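PDB 6C0D: amidase, hydantoinase/carbamoylase family from Paraburkholderia phymatum, which probably hydrolyses N-carbamoyl-L-amino acids, as a zinc-binding, homodimeric member of the peptidase M20 family. Local coordinates for residues 210-215 / 358-363; 215-220 / 295-300; 49-54 / 71-76; 23-28 / 104-109. All blocks are in the same frame, centred on the assembly; numbering follows the deposited sequence.

Interaction 1: residues 210-215 / 358-363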
# COMPACT_ATOMS: atom_id res chain seq x y z
N ILE A 210 -4.56 5.08 -38.24
CA ILE A 210 -3.66 3.98 -38.60
C ILE A 210 -2.31 4.26 -37.99
O ILE A 210 -1.76 5.35 -38.18
CB ILE A 210 -3.49 3.84 -40.13
CG1 ILE A 210 -4.83 3.51 -40.81
CG2 ILE A 210 -2.39 2.78 -40.47
CD1 ILE A 210 -5.39 2.13 -40.49
N GLY A 211 -1.74 3.28 -37.29
CA GLY A 211 -0.38 3.45 -36.80
C GLY A 211 0.55 2.41 -37.41
O GLY A 211 0.22 1.22 -37.46
N VAL A 212 1.71 2.86 -37.91
CA VAL A 212 2.74 1.96 -38.44
C VAL A 212 3.78 1.81 -37.34
O VAL A 212 4.45 2.78 -36.99
CB VAL A 212 3.38 2.53 -39.71
CG1 VAL A 212 4.54 1.60 -40.19
CG2 VAL A 212 2.32 2.69 -40.82
N VAL A 213 3.95 0.60 -36.82
CA VAL A 213 4.77 0.40 -35.62
C VAL A 213 6.26 0.40 -35.97
O VAL A 213 6.72 -0.35 -36.85
CB VAL A 213 4.35 -0.89 -34.89
CG1 VAL A 213 5.30 -1.20 -33.72
CG2 VAL A 213 2.89 -0.74 -34.35
N THR A 214 7.02 1.26 -35.29
CA THR A 214 8.47 1.34 -35.52
C THR A 214 9.21 0.27 -34.74
O THR A 214 10.08 -0.44 -35.29
CB THR A 214 8.97 2.72 -35.08
OG1 THR A 214 8.51 2.97 -33.75
CG2 THR A 214 8.42 3.80 -36.01
N THR A 215 8.91 0.17 -33.45
CA THR A 215 9.68 -0.61 -32.49
C THR A 215 8.73 -1.04 -31.39
O THR A 215 7.87 -0.25 -30.98
CB THR A 215 10.81 0.24 -31.88
OG1 THR A 215 11.62 0.78 -32.92
CG2 THR A 215 11.67 -0.59 -30.93
N TRP A 358 -2.60 8.74 -40.73
CA TRP A 358 -1.73 7.68 -40.24
C TRP A 358 -0.45 8.26 -39.65
O TRP A 358 -0.07 9.40 -39.94
CB TRP A 358 -1.40 6.67 -41.36
CG TRP A 358 -0.48 7.23 -42.39
CD1 TRP A 358 -0.82 7.99 -43.49
CD2 TRP A 358 0.96 7.11 -42.42
NE1 TRP A 358 0.33 8.35 -44.19
CE2 TRP A 358 1.42 7.82 -43.55
CE3 TRP A 358 1.89 6.48 -41.58
CZ2 TRP A 358 2.79 7.91 -43.88
CZ3 TRP A 358 3.26 6.56 -41.91
CH2 TRP A 358 3.69 7.28 -43.04
N MET A 359 0.21 7.48 -38.79
CA MET A 359 1.49 7.93 -38.23
C MET A 359 2.37 6.73 -37.89
O MET A 359 1.89 5.63 -37.64
CB MET A 359 1.31 8.77 -36.95
CG MET A 359 0.60 7.99 -35.82
SD MET A 359 0.08 8.99 -34.38
CE MET A 359 1.64 9.19 -33.56
N HIS A 360 3.68 6.97 -37.86
CA HIS A 360 4.60 6.04 -37.22
C HIS A 360 4.53 6.20 -35.71
O HIS A 360 4.32 7.30 -35.18
CB HIS A 360 6.05 6.31 -37.65
CG HIS A 360 6.36 5.91 -39.06
ND1 HIS A 360 6.34 6.80 -40.11
CD2 HIS A 360 6.75 4.72 -39.58
CE1 HIS A 360 6.68 6.17 -41.22
NE2 HIS A 360 6.94 4.90 -40.93
N MET A 361 4.74 5.09 -35.00
CA MET A 361 4.69 5.14 -33.53
C MET A 361 5.27 3.85 -32.97
O MET A 361 5.20 2.81 -33.62
CB MET A 361 3.23 5.29 -33.05
CG MET A 361 2.35 4.16 -33.61
SD MET A 361 0.59 4.38 -33.15
CE MET A 361 0.66 4.03 -31.40
N PRO A 362 5.84 3.89 -31.77
CA PRO A 362 6.24 2.64 -31.12
C PRO A 362 5.03 1.91 -30.57
O PRO A 362 3.95 2.49 -30.38
CB PRO A 362 7.15 3.12 -29.98
CG PRO A 362 6.50 4.46 -29.58
CD PRO A 362 6.08 5.07 -30.91
N SER A 363 5.22 0.61 -30.31
CA SER A 363 4.27 -0.17 -29.53
C SER A 363 4.71 -0.18 -28.07
O SER A 363 5.76 -0.74 -27.74
CB SER A 363 4.15 -1.60 -30.05
OG SER A 363 3.38 -2.37 -29.12
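Val212 brings CG2 obliquely to the indole of Trp358, 3.9 Å from CE3, and its CG1 just as obliquely to the imidazole of His360, which the methyl CG2 of Thr214 also reaches. The two rings meet within their own strand: CE1 of His360 lies in the indole plane, at the edge. Val212, Trp358 and His360 share one side of a parallel beta pair in the part of the M20 fold that holds the zinc site, the two short strand segments twisted by 45° against each other. Backbone bonds zip it together. Met359 is gripped through both N and O: its N donates to Ile210 O, and its O accepts Val212 N at 2.8 Å in a fairly straight bond (166° at the hydrogen). Val212 O then takes Met361 N, and Met361 O takes Thr214 N from above the carbonyl plane, before Ser363 N closes on Thr215 O at 2.9 Å. Helix 340-353 packs against the indole, and its Asp351 accepts a hydrogen bond from NE1. On the other side of the pair, Met361 starts with CG wedged between its backbone N and carbonyl carbon (chi1 56°), then bends at its last torsion, which sets SD 3.9 Å from Gly211 CA; helix 202-206 packs over both methionines. Val213, whose side chain is about 7 Å from that of the zinc ligand His196, rests CG1 3.9 Å from Ser363 CB.

Interaction 2: residues 215-220 / 295-300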
# COMPACT_ATOMS: atom_id res chain seq x y z
N THR A 215 8.91 0.17 -33.45
CA THR A 215 9.68 -0.61 -32.49
C THR A 215 8.73 -1.04 -31.39
O THR A 215 7.87 -0.25 -30.98
CB THR A 215 10.81 0.24 -31.88
OG1 THR A 215 11.62 0.78 -32.92
CG2 THR A 215 11.67 -0.59 -30.93
N ILE A 216 8.89 -2.26 -30.91
CA ILE A 216 8.24 -2.71 -29.69
C ILE A 216 9.17 -2.39 -28.52
O ILE A 216 10.33 -2.79 -28.52
CB ILE A 216 7.91 -4.21 -29.76
CG1 ILE A 216 6.93 -4.44 -30.93
CG2 ILE A 216 7.34 -4.72 -28.44
CD1 ILE A 216 6.65 -5.93 -31.19
N VAL A 217 8.67 -1.63 -27.53
CA VAL A 217 9.56 -1.05 -26.53
C VAL A 217 10.18 -2.15 -25.67
O VAL A 217 9.59 -3.23 -25.48
CB VAL A 217 8.83 -0.03 -25.63
CG1 VAL A 217 8.37 1.19 -26.46
CG2 VAL A 217 7.65 -0.71 -24.94
N GLY A 218 11.40 -1.90 -25.19
CA GLY A 218 11.95 -2.72 -24.13
C GLY A 218 11.37 -2.34 -22.78
O GLY A 218 10.75 -1.28 -22.64
N ILE A 219 11.56 -3.21 -21.79
CA ILE A 219 10.93 -3.06 -20.47
C ILE A 219 11.95 -3.35 -19.37
O ILE A 219 12.77 -4.27 -19.49
CB ILE A 219 9.71 -3.99 -20.31
CG1 ILE A 219 8.71 -3.76 -21.46
CG2 ILE A 219 9.00 -3.73 -18.96
CD1 ILE A 219 7.59 -4.79 -21.56
N ARG A 220 11.88 -2.57 -18.27
CA ARG A 220 12.58 -2.89 -17.04
C ARG A 220 11.60 -2.80 -15.88
O ARG A 220 10.71 -1.94 -15.88
CB ARG A 220 13.75 -1.94 -16.77
CG ARG A 220 14.91 -2.12 -17.73
CD ARG A 220 15.58 -3.49 -17.55
NE ARG A 220 16.80 -3.58 -18.36
CZ ARG A 220 16.82 -3.84 -19.67
NH1 ARG A 220 15.69 -4.09 -20.34
NH2 ARG A 220 17.98 -3.87 -20.30
N ARG A 295 9.81 1.83 -19.72
CA ARG A 295 9.85 1.29 -21.08
C ARG A 295 10.35 2.36 -22.03
O ARG A 295 10.07 3.55 -21.86
CB ARG A 295 8.47 0.83 -21.58
CG ARG A 295 7.72 -0.07 -20.59
CD ARG A 295 6.47 -0.68 -21.23
NE ARG A 295 5.58 -1.25 -20.22
CZ ARG A 295 4.71 -2.23 -20.44
NH1 ARG A 295 4.62 -2.77 -21.65
NH2 ARG A 295 3.96 -2.70 -19.45
N ASP A 296 11.07 1.92 -23.07
CA ASP A 296 11.51 2.84 -24.10
C ASP A 296 11.88 2.04 -25.35
O ASP A 296 12.28 0.88 -25.26
CB ASP A 296 12.70 3.68 -23.63
CG ASP A 296 12.88 4.93 -24.46
OD1 ASP A 296 12.06 5.87 -24.30
OD2 ASP A 296 13.82 4.97 -25.30
N ALA A 297 11.75 2.68 -26.50
CA ALA A 297 12.13 2.03 -27.76
C ALA A 297 13.62 2.10 -28.05
O ALA A 297 14.10 1.38 -28.94
CB ALA A 297 11.38 2.69 -28.92
N ASN A 298 14.36 2.97 -27.34
CA ASN A 298 15.76 3.22 -27.65
C ASN A 298 16.64 2.46 -26.67
O ASN A 298 16.64 2.78 -25.47
CB ASN A 298 16.04 4.72 -27.59
CG ASN A 298 17.45 5.08 -28.08
OD1 ASN A 298 18.44 4.70 -27.47
ND2 ASN A 298 17.53 5.82 -29.17
N PRO A 299 17.41 1.46 -27.11
CA PRO A 299 18.17 0.67 -26.13
C PRO A 299 19.18 1.50 -25.35
O PRO A 299 19.39 1.23 -24.16
CB PRO A 299 18.86 -0.41 -27.00
CG PRO A 299 18.79 0.10 -28.39
CD PRO A 299 17.56 0.94 -28.49
N ASN A 300 19.82 2.49 -25.99
CA ASN A 300 20.76 3.33 -25.25
C ASN A 300 20.06 4.07 -24.12
O ASN A 300 20.59 4.17 -23.00
CB ASN A 300 21.43 4.34 -26.18
CG ASN A 300 22.59 3.75 -26.96
OD1 ASN A 300 23.07 2.66 -26.65
ND2 ASN A 300 23.08 4.49 -27.95
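Arg295 runs out alongside Ile219 and crosses Val217 at about a right angle. Its CB lies 3.3 Å from Gly218 O and also meets Val217 CG2. CG then passes Ile219 CG1, and CD touches both side chains, 3.8 Å from Ile219 CG1 and 3.9 Å from Val217 CG2. The extended chain from CG to NE carries the flat guanidinium to the end of Ile219, whose CD1 lies over one face and comes 3.6 Å from NH1. Polar partners fix the tip: NE bonds to Gln293 OE1, and NH1 forms a salt bridge to the sulfonate of a bound HEPES molecule. Ser282 of the second subunit packs against this arginine too.

The backbones pair in antiparallel fashion. Gly218 and Asp296 form a hydrogen-bonded pair, with Gly218 N to Asp296 O at 2.9 Å and a longer return bond from Asp296 N to Gly218 O at 3.2 Å. Past this pair the second strand turns away. Asp296 OD2 accepts Asn298 N, 2.9 Å away and from above the carboxylate plane, an Asx turn; Thr267 and Arg301 bind the same carboxylate. Asn298 then N-caps helix 299-317. Ala297, at the bend, still touches Thr215, CB to CG2.

Here strand 210-227 leaves the zinc-bearing part of the chain and joins strand 283-296, a crossing characteristic of the two-domain M20 fold, and the sulfonate of the HEPES, probably from the crystallisation liquor, may mark an anion-binding pocket beside it.

Interaction 3: residues 49-54 / 71-76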
# COMPACT_ATOMS: atom_id res chain seq x y z
N ASP A 49 -13.24 -24.47 -28.46
CA ASP A 49 -14.38 -24.35 -29.37
C ASP A 49 -14.12 -23.29 -30.43
O ASP A 49 -14.37 -23.51 -31.62
CB ASP A 49 -15.65 -24.01 -28.60
CG ASP A 49 -16.24 -25.18 -27.86
OD1 ASP A 49 -15.96 -26.35 -28.23
OD2 ASP A 49 -17.00 -24.93 -26.90
N ALA A 50 -13.62 -22.13 -30.00
CA ALA A 50 -13.32 -21.05 -30.93
C ALA A 50 -12.22 -21.46 -31.91
O ALA A 50 -12.24 -21.06 -33.08
CB ALA A 50 -12.91 -19.80 -30.16
N ARG A 51 -11.25 -22.24 -31.44
CA ARG A 51 -10.16 -22.68 -32.31
C ARG A 51 -10.66 -23.66 -33.36
O ARG A 51 -10.22 -23.61 -34.51
CB ARG A 51 -9.03 -23.29 -31.48
CG ARG A 51 -8.28 -22.24 -30.70
CD ARG A 51 -7.07 -22.71 -29.87
NE ARG A 51 -6.76 -21.57 -29.03
CZ ARG A 51 -5.95 -20.57 -29.35
NH1 ARG A 51 -5.22 -20.61 -30.47
NH2 ARG A 51 -5.84 -19.54 -28.53
N ARG A 52 -11.57 -24.55 -32.99
CA ARG A 52 -12.14 -25.45 -33.98
C ARG A 52 -12.92 -24.67 -35.03
O ARG A 52 -12.81 -24.94 -36.23
CB ARG A 52 -13.02 -26.50 -33.30
CG ARG A 52 -12.21 -27.49 -32.49
CD ARG A 52 -13.08 -28.42 -31.67
NE ARG A 52 -12.26 -29.39 -30.96
CZ ARG A 52 -12.61 -29.98 -29.82
NH1 ARG A 52 -13.77 -29.68 -29.25
NH2 ARG A 52 -11.79 -30.85 -29.25
N TRP A 53 -13.71 -23.68 -34.59
CA TRP A 53 -14.42 -22.84 -35.55
C TRP A 53 -13.44 -22.13 -36.47
O TRP A 53 -13.60 -22.13 -37.70
CB TRP A 53 -15.30 -21.83 -34.82
CG TRP A 53 -15.84 -20.77 -35.75
CD1 TRP A 53 -16.95 -20.87 -36.54
CD2 TRP A 53 -15.29 -19.47 -35.99
NE1 TRP A 53 -17.11 -19.71 -37.26
CE2 TRP A 53 -16.11 -18.84 -36.94
CE3 TRP A 53 -14.18 -18.78 -35.49
CZ2 TRP A 53 -15.86 -17.55 -37.40
CZ3 TRP A 53 -13.93 -17.49 -35.95
CH2 TRP A 53 -14.77 -16.89 -36.90
N LEU A 54 -12.39 -21.55 -35.89
CA LEU A 54 -11.41 -20.82 -36.69
C LEU A 54 -10.73 -21.73 -37.71
O LEU A 54 -10.52 -21.34 -38.86
CB LEU A 54 -10.37 -20.18 -35.77
CG LEU A 54 -9.29 -19.41 -36.50
CD1 LEU A 54 -9.91 -18.21 -37.23
CD2 LEU A 54 -8.22 -18.96 -35.50
N GLY A 71 -1.73 -25.88 -29.30
CA GLY A 71 -2.97 -25.14 -29.36
C GLY A 71 -2.98 -23.97 -30.32
O GLY A 71 -3.98 -23.25 -30.38
N THR A 72 -1.90 -23.74 -31.06
CA THR A 72 -1.92 -22.72 -32.09
C THR A 72 -2.84 -23.17 -33.22
O THR A 72 -2.87 -24.35 -33.58
CB THR A 72 -0.50 -22.47 -32.61
OG1 THR A 72 0.24 -21.73 -31.62
CG2 THR A 72 -0.49 -21.72 -33.94
N VAL A 73 -3.61 -22.24 -33.77
CA VAL A 73 -4.36 -22.52 -34.99
C VAL A 73 -3.53 -21.96 -36.13
O VAL A 73 -3.21 -20.76 -36.14
CB VAL A 73 -5.77 -21.90 -34.99
CG1 VAL A 73 -6.60 -22.54 -36.11
CG2 VAL A 73 -6.45 -22.11 -33.65
N PHE A 74 -3.15 -22.82 -37.08
CA PHE A 74 -2.32 -22.39 -38.19
C PHE A 74 -2.95 -22.87 -39.49
O PHE A 74 -3.19 -24.07 -39.66
CB PHE A 74 -0.89 -22.91 -38.05
CG PHE A 74 0.10 -22.16 -38.90
CD1 PHE A 74 0.67 -20.98 -38.44
CD2 PHE A 74 0.41 -22.59 -40.19
CE1 PHE A 74 1.56 -20.26 -39.24
CE2 PHE A 74 1.30 -21.88 -40.99
CZ PHE A 74 1.87 -20.71 -40.51
N GLY A 75 -3.19 -21.93 -40.40
CA GLY A 75 -3.70 -22.23 -41.72
C GLY A 75 -2.61 -21.94 -42.73
O GLY A 75 -2.28 -20.78 -42.99
N ARG A 76 -2.01 -23.00 -43.28
CA ARG A 76 -0.89 -22.87 -44.20
C ARG A 76 -1.42 -22.79 -45.62
O ARG A 76 -2.28 -23.59 -46.02
CB ARG A 76 0.05 -24.07 -44.05
CG ARG A 76 1.40 -23.99 -44.78
CD ARG A 76 2.18 -25.28 -44.49
NE ARG A 76 3.54 -25.30 -45.02
CZ ARG A 76 3.88 -25.82 -46.20
NH1 ARG A 76 2.94 -26.34 -46.98
NH2 ARG A 76 5.15 -25.84 -46.59
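Val73 points its side chain at helix 45-60 and divides it between two residues one turn apart. With CG1 anti to the backbone N (chi1 -165°), that methyl goes to Leu54, while CG2 is left to press on the aliphatic part of Arg51, 3.5 Å from CG and 3.6 Å from CB. Such close carbon contacts indicate tight packing. Leu54 approaches obliquely and sets CD2 3.9 Å from Val73 CB.

Arg51 meets both an apolar and a polar neighbour. Its chain is extended from CG to NE, so the carbons slide past Val73 before the head group arrives at the loop ahead of the strand. There the guanidinium stands obliquely to Gly71 O, with NH1 at 2.9 Å and CD at 3.2 Å from that oxygen. Gly71 has a positive phi of 99°, a conformation that suits glycine, just before the strand. The charge is answered from within the helix, where Asp47 forms a salt bridge with NE, and NH1 has a weak bond to Ser130. The contact lies beside the zinc site, the Arg51 side chain being about 6 Å from that of the zinc ligand His89.

Helix 45-60 thus lies against strand 73-76, which is hydrogen-bonded between antiparallel strands 64-67 and 125-130. Ile67 of the first touches Arg51, Ser130 of the second touches Leu54, and on another side of the helix Ala50 and Trp53 meet helix 18-30.

Interaction 4: residues 23-28 / 104-109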
# COMPACT_ATOMS: atom_id res chain seq x y z
N ASP A 23 -18.54 -10.05 -39.93
CA ASP A 23 -19.27 -11.25 -39.51
C ASP A 23 -18.36 -12.22 -38.76
O ASP A 23 -18.74 -12.77 -37.72
CB ASP A 23 -19.90 -11.97 -40.71
CG ASP A 23 -21.10 -11.22 -41.31
OD1 ASP A 23 -21.54 -10.19 -40.75
OD2 ASP A 23 -21.61 -11.68 -42.36
N ASP A 24 -17.15 -12.45 -39.29
CA ASP A 24 -16.21 -13.35 -38.62
C ASP A 24 -15.74 -12.78 -37.28
O ASP A 24 -15.61 -13.52 -36.30
CB ASP A 24 -15.00 -13.63 -39.51
CG ASP A 24 -15.26 -14.71 -40.56
OD1 ASP A 24 -16.25 -15.46 -40.43
OD2 ASP A 24 -14.45 -14.80 -41.50
N LEU A 25 -15.48 -11.46 -37.21
CA LEU A 25 -15.11 -10.88 -35.92
C LEU A 25 -16.21 -11.07 -34.89
O LEU A 25 -15.93 -11.36 -33.72
CB LEU A 25 -14.78 -9.39 -36.07
CG LEU A 25 -13.35 -9.14 -36.54
CD1 LEU A 25 -13.21 -7.67 -36.85
CD2 LEU A 25 -12.34 -9.56 -35.47
N LYS A 26 -17.47 -10.90 -35.30
CA LYS A 26 -18.57 -11.03 -34.36
C LYS A 26 -18.83 -12.48 -34.00
O LYS A 26 -19.23 -12.77 -32.87
CB LYS A 26 -19.82 -10.37 -34.91
CG LYS A 26 -19.64 -8.87 -35.07
CD LYS A 26 -20.85 -8.23 -35.73
CE LYS A 26 -20.62 -6.74 -35.95
NZ LYS A 26 -21.82 -6.10 -36.56
N THR A 27 -18.62 -13.41 -34.94
CA THR A 27 -18.74 -14.82 -34.60
C THR A 27 -17.68 -15.24 -33.59
O THR A 27 -17.99 -15.93 -32.61
CB THR A 27 -18.67 -15.68 -35.87
OG1 THR A 27 -19.76 -15.33 -36.74
CG2 THR A 27 -18.77 -17.17 -35.51
N LEU A 28 -16.43 -14.79 -33.79
CA LEU A 28 -15.39 -15.11 -32.82
C LEU A 28 -15.73 -14.52 -31.45
O LEU A 28 -15.53 -15.18 -30.42
CB LEU A 28 -14.03 -14.63 -33.32
CG LEU A 28 -12.81 -14.91 -32.43
CD1 LEU A 28 -12.74 -16.40 -32.04
CD2 LEU A 28 -11.52 -14.48 -33.12
N GLY A 104 -6.24 -9.16 -35.42
CA GLY A 104 -5.21 -9.56 -36.37
C GLY A 104 -5.41 -10.96 -36.90
O GLY A 104 -5.04 -11.25 -38.05
N VAL A 105 -6.01 -11.85 -36.10
CA VAL A 105 -6.32 -13.20 -36.59
C VAL A 105 -7.33 -13.12 -37.73
O VAL A 105 -7.14 -13.73 -38.79
CB VAL A 105 -6.86 -14.08 -35.45
CG1 VAL A 105 -7.27 -15.45 -36.00
CG2 VAL A 105 -5.79 -14.26 -34.35
N ILE A 106 -8.43 -12.39 -37.52
CA ILE A 106 -9.46 -12.32 -38.55
C ILE A 106 -9.02 -11.45 -39.73
O ILE A 106 -9.35 -11.76 -40.88
CB ILE A 106 -10.79 -11.84 -37.95
CG1 ILE A 106 -11.24 -12.78 -36.82
CG2 ILE A 106 -11.87 -11.72 -39.03
CD1 ILE A 106 -11.34 -14.25 -37.26
N TYR A 107 -8.25 -10.38 -39.48
CA TYR A 107 -7.62 -9.69 -40.60
C TYR A 107 -6.83 -10.67 -41.46
O TYR A 107 -6.92 -10.66 -42.69
CB TYR A 107 -6.67 -8.58 -40.14
CG TYR A 107 -7.25 -7.21 -39.81
CD1 TYR A 107 -8.58 -7.04 -39.43
CD2 TYR A 107 -6.42 -6.09 -39.83
CE1 TYR A 107 -9.08 -5.77 -39.10
CE2 TYR A 107 -6.90 -4.83 -39.50
CZ TYR A 107 -8.23 -4.68 -39.13
OH TYR A 107 -8.71 -3.43 -38.81
N GLY A 108 -6.02 -11.51 -40.81
CA GLY A 108 -5.21 -12.45 -41.58
C GLY A 108 -6.08 -13.35 -42.45
O GLY A 108 -5.80 -13.55 -43.63
N LEU A 109 -7.16 -13.87 -41.88
CA LEU A 109 -8.08 -14.71 -42.63
C LEU A 109 -8.67 -13.96 -43.81
O LEU A 109 -8.71 -14.47 -44.94
CB LEU A 109 -9.18 -15.22 -41.70
CG LEU A 109 -10.25 -16.17 -42.22
CD1 LEU A 109 -9.61 -17.46 -42.71
CD2 LEU A 109 -11.29 -16.45 -41.10
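Apolar contacts dominate, and Ile106 is their hub. It projects from helix 102-117 toward helix 18-30 and slides past Leu25 and Leu28 in the opposite direction to both. Leu25 CD2 lies 3.7 Å from Ile106 CG1, and Leu28 CD2 is somewhat farther from the same atom at 4.1 Å. The other branch, CG2, is anti to the backbone N (chi1, measured to CG1, is -58°) and reaches the methylene of Asp24, 3.7 Å from its CB. The isoleucine therefore spreads over one turn of the facing helix, with a different branch for each end. The axes of the two short helical segments approach to 9.8 Å, and their directions differ by 141°, roughly antiparallel. The pair belongs to the helical layer of the zinc-bearing part of the M20 fold, with the Leu28 side chain about 9 Å from that of His89.

The second kind of contact is mixed. Leu109 crosses Asp24 at about a right angle and sets CD2 3.6 Å from OD2, a methyl against a buried carboxylate oxygen. Arg113, one turn further along helix 102-117, binds OD2, and Arg57 of helix 45-60 binds OD1.

Hydrocarbon makes most of the contact between the two segments, and the Asp24-Arg113 salt bridge adds a polar tie between the same helices. The two arginines would be expected to keep Asp24 ionised, and Asp24 ties three helices together.

In the fold
Interactions 1 and 2 share strand 210-227 and touch directly, Ser363 O lying 3.1 Å from Val217 N in a probable hydrogen bond. Interactions 3 and 4 form a second cluster on the other side of the chain's centre from interaction 2, where Trp53 packs on Thr27 and Leu54 on Val105. The chemistry differs accordingly: backbone hydrogen bonds carry the two strand pairings, whereas side-chain packing joins helix to strand in interaction 3 and helix to helix in interaction 4. Interactions 2, 3 and 4 are buried; interaction 1 is only partly so, with His360 exposed. Arginines recur in different roles, facing a bound sulfonate in interaction 2 but pairing with aspartates around interactions 3 and 4.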